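Local coordinates for protein type II 3-hydroxyacyl-CoA dehydrogenase (Thermus thermophilus, PDB 1UAY) that probably catalyses the NAD-dependent oxidation of 3-hydroxyacyl-CoA to 3-ketoacyl-CoA in fatty acid beta-oxidation, and binds adenosine in this crystal, at residues A[129-134]-A[174-179]. Sequence-based numbering, arbitrary orientation.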
loop_
_atom_site.group_PDB
_atom_site.type_symbol
_atom_site.label_atom_id
_atom_site.label_comp_id
_atom_site.label_asym_id
_atom_site.label_seq_id
_atom_site.Cartn_x
_atom_site.Cartn_y
_atom_site.Cartn_z
ATOM N N VAL A 129 13.624 -17.500 12.259
ATOM C CA VAL A 129 13.183 -16.377 11.447
ATOM C C VAL A 129 13.337 -16.740 9.978
ATOM O O VAL A 129 14.396 -17.203 9.551
ATOM C CB VAL A 129 14.025 -15.114 11.741
ATOM C CG1 VAL A 129 13.516 -13.935 10.915
ATOM C CG2 VAL A 129 13.977 -14.788 13.231
ATOM N N ILE A 130 12.268 -16.538 9.216
ATOM C CA ILE A 130 12.268 -16.831 7.790
ATOM C C ILE A 130 12.162 -15.515 7.028
ATOM O O ILE A 130 11.204 -14.761 7.196
ATOM C CB ILE A 130 11.093 -17.763 7.426
ATOM C CG1 ILE A 130 11.221 -19.069 8.220
ATOM C CG2 ILE A 130 11.082 -18.040 5.921
ATOM C CD1 ILE A 130 10.094 -20.057 7.997
ATOM N N VAL A 131 13.170 -15.234 6.209
ATOM C CA VAL A 131 13.209 -14.006 5.428
ATOM C C VAL A 131 13.073 -14.336 3.952
ATOM O O VAL A 131 13.913 -15.045 3.385
ATOM C CB VAL A 131 14.538 -13.252 5.641
ATOM C CG1 VAL A 131 14.521 -11.926 4.885
ATOM C CG2 VAL A 131 14.767 -13.021 7.126
ATOM N N ASN A 132 12.006 -13.839 3.339
ATOM C CA ASN A 132 11.774 -14.078 1.922
ATOM C C ASN A 132 12.200 -12.863 1.119
ATOM O O ASN A 132 12.361 -11.768 1.662
ATOM C CB ASN A 132 10.300 -14.393 1.664
ATOM C CG ASN A 132 9.848 -15.663 2.362
ATOM O OD1 ASN A 132 10.633 -16.591 2.547
ATOM N ND2 ASN A 132 8.576 -15.720 2.726
ATOM N N THR A 133 12.384 -13.063 -0.180
ATOM C CA THR A 133 12.807 -11.990 -1.057
ATOM C C THR A 133 11.804 -11.775 -2.175
ATOM O O THR A 133 11.562 -12.663 -2.993
ATOM C CB THR A 133 14.185 -12.301 -1.678
ATOM O OG1 THR A 133 15.105 -12.658 -0.639
ATOM C CG2 THR A 133 14.724 -11.087 -2.419
ATOM N N ALA A 134 11.200 -10.594 -2.195
ATOM C CA ALA A 134 10.250 -10.261 -3.242
ATOM C C ALA A 134 10.985 -9.330 -4.203
ATOM O O ALA A 134 12.096 -9.639 -4.640
ATOM C CB ALA A 134 9.019 -9.578 -2.647
ATOM N N VAL A 174 9.461 -12.351 7.521
ATOM C CA VAL A 174 9.650 -11.004 7.001
ATOM C C VAL A 174 10.067 -11.095 5.543
ATOM O O VAL A 174 10.730 -12.051 5.140
ATOM C CB VAL A 174 10.753 -10.261 7.787
ATOM C CG1 VAL A 174 10.999 -8.877 7.188
ATOM C CG2 VAL A 174 10.348 -10.136 9.244
ATOM N N THR A 175 9.680 -10.101 4.755
ATOM C CA THR A 175 10.032 -10.083 3.345
ATOM C C THR A 175 10.818 -8.833 2.986
ATOM O O THR A 175 10.455 -7.727 3.386
ATOM C CB THR A 175 8.772 -10.133 2.456
ATOM O OG1 THR A 175 8.102 -11.384 2.651
ATOM C CG2 THR A 175 9.145 -9.991 0.983
ATOM N N VAL A 176 11.911 -9.023 2.259
ATOM C CA VAL A 176 12.714 -7.903 1.789
ATOM C C VAL A 176 12.345 -7.739 0.321
ATOM O O VAL A 176 12.310 -8.721 -0.418
ATOM C CB VAL A 176 14.227 -8.198 1.875
ATOM C CG1 VAL A 176 15.017 -7.073 1.212
ATOM C CG2 VAL A 176 14.644 -8.346 3.323
ATOM N N ALA A 177 12.040 -6.512 -0.094
ATOM C CA ALA A 177 11.696 -6.241 -1.490
ATOM C C ALA A 177 12.801 -5.376 -2.094
ATOM O O ALA A 177 12.768 -4.146 -2.002
ATOM C CB ALA A 177 10.351 -5.519 -1.579
ATOM N N PRO A 178 13.806 -6.014 -2.711
ATOM C CA PRO A 178 14.904 -5.259 -3.311
ATOM C C PRO A 178 14.500 -4.452 -4.531
ATOM O O PRO A 178 13.577 -4.816 -5.265
ATOM C CB PRO A 178 15.915 -6.340 -3.697
ATOM C CG PRO A 178 15.563 -7.506 -2.812
ATOM C CD PRO A 178 14.060 -7.461 -2.800
ATOM N N GLY A 179 15.213 -3.349 -4.726
ATOM C CA GLY A 179 15.009 -2.518 -5.891
ATOM C C GLY A 179 15.966 -3.071 -6.933
ATOM O O GLY A 179 16.021 -4.282 -7.139
#
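Thr133 meets Pro178 through carbon alone: its CG2 lies 3.7 Å from Pro178 CG, the two side chains crossing at about a right angle. In Thr133, chi1 of -51° sets CG2 anti to the backbone N and OG1 beside that N, where OG1 hydrogen-bonds Ser72 O and Tyr213 OH. On the same sheet face Val131 and Val176 approach at a slant, CG1 of the former 3.9 Å from CG2 of the latter. The opposite face carries Asn132 and Thr175. For Thr175, chi1 of -65°, measured to OG1, leaves CG2 anti to the backbone N, 3.7 Å from Ala134 CB, while OG1 passes Asn132 CB and bonds Thr159 OG1.

The segments lie on neighbouring parallel strands, 128-133 and 171-178, each running one residue past its strand, in the seven-stranded Rossmann-type sheet of short-chain dehydrogenases, strand order 3-2-1-4-5-6-7. Four backbone hydrogen bonds set the register. Asn132 uses both its polar backbone atoms, N to Val174 O and O from Val176 N, each at 2.8 Å; Asn132 N lies in the carbonyl plane of Val174, whereas Val176 N is tilted 19° from that of Asn132. Val174 N to Ile130 O and Ala134 N to Val176 O (2.8 Å) complete the ladder. Past it, Pro178 CD sits 3.5 Å from Ala134 O. Lys152 NZ bonds Thr133 O, and the side chain of Thr133 is about 8 Å from the bound adenosine, so the carboxyl end of the strand pair lies near the nucleotide pocket.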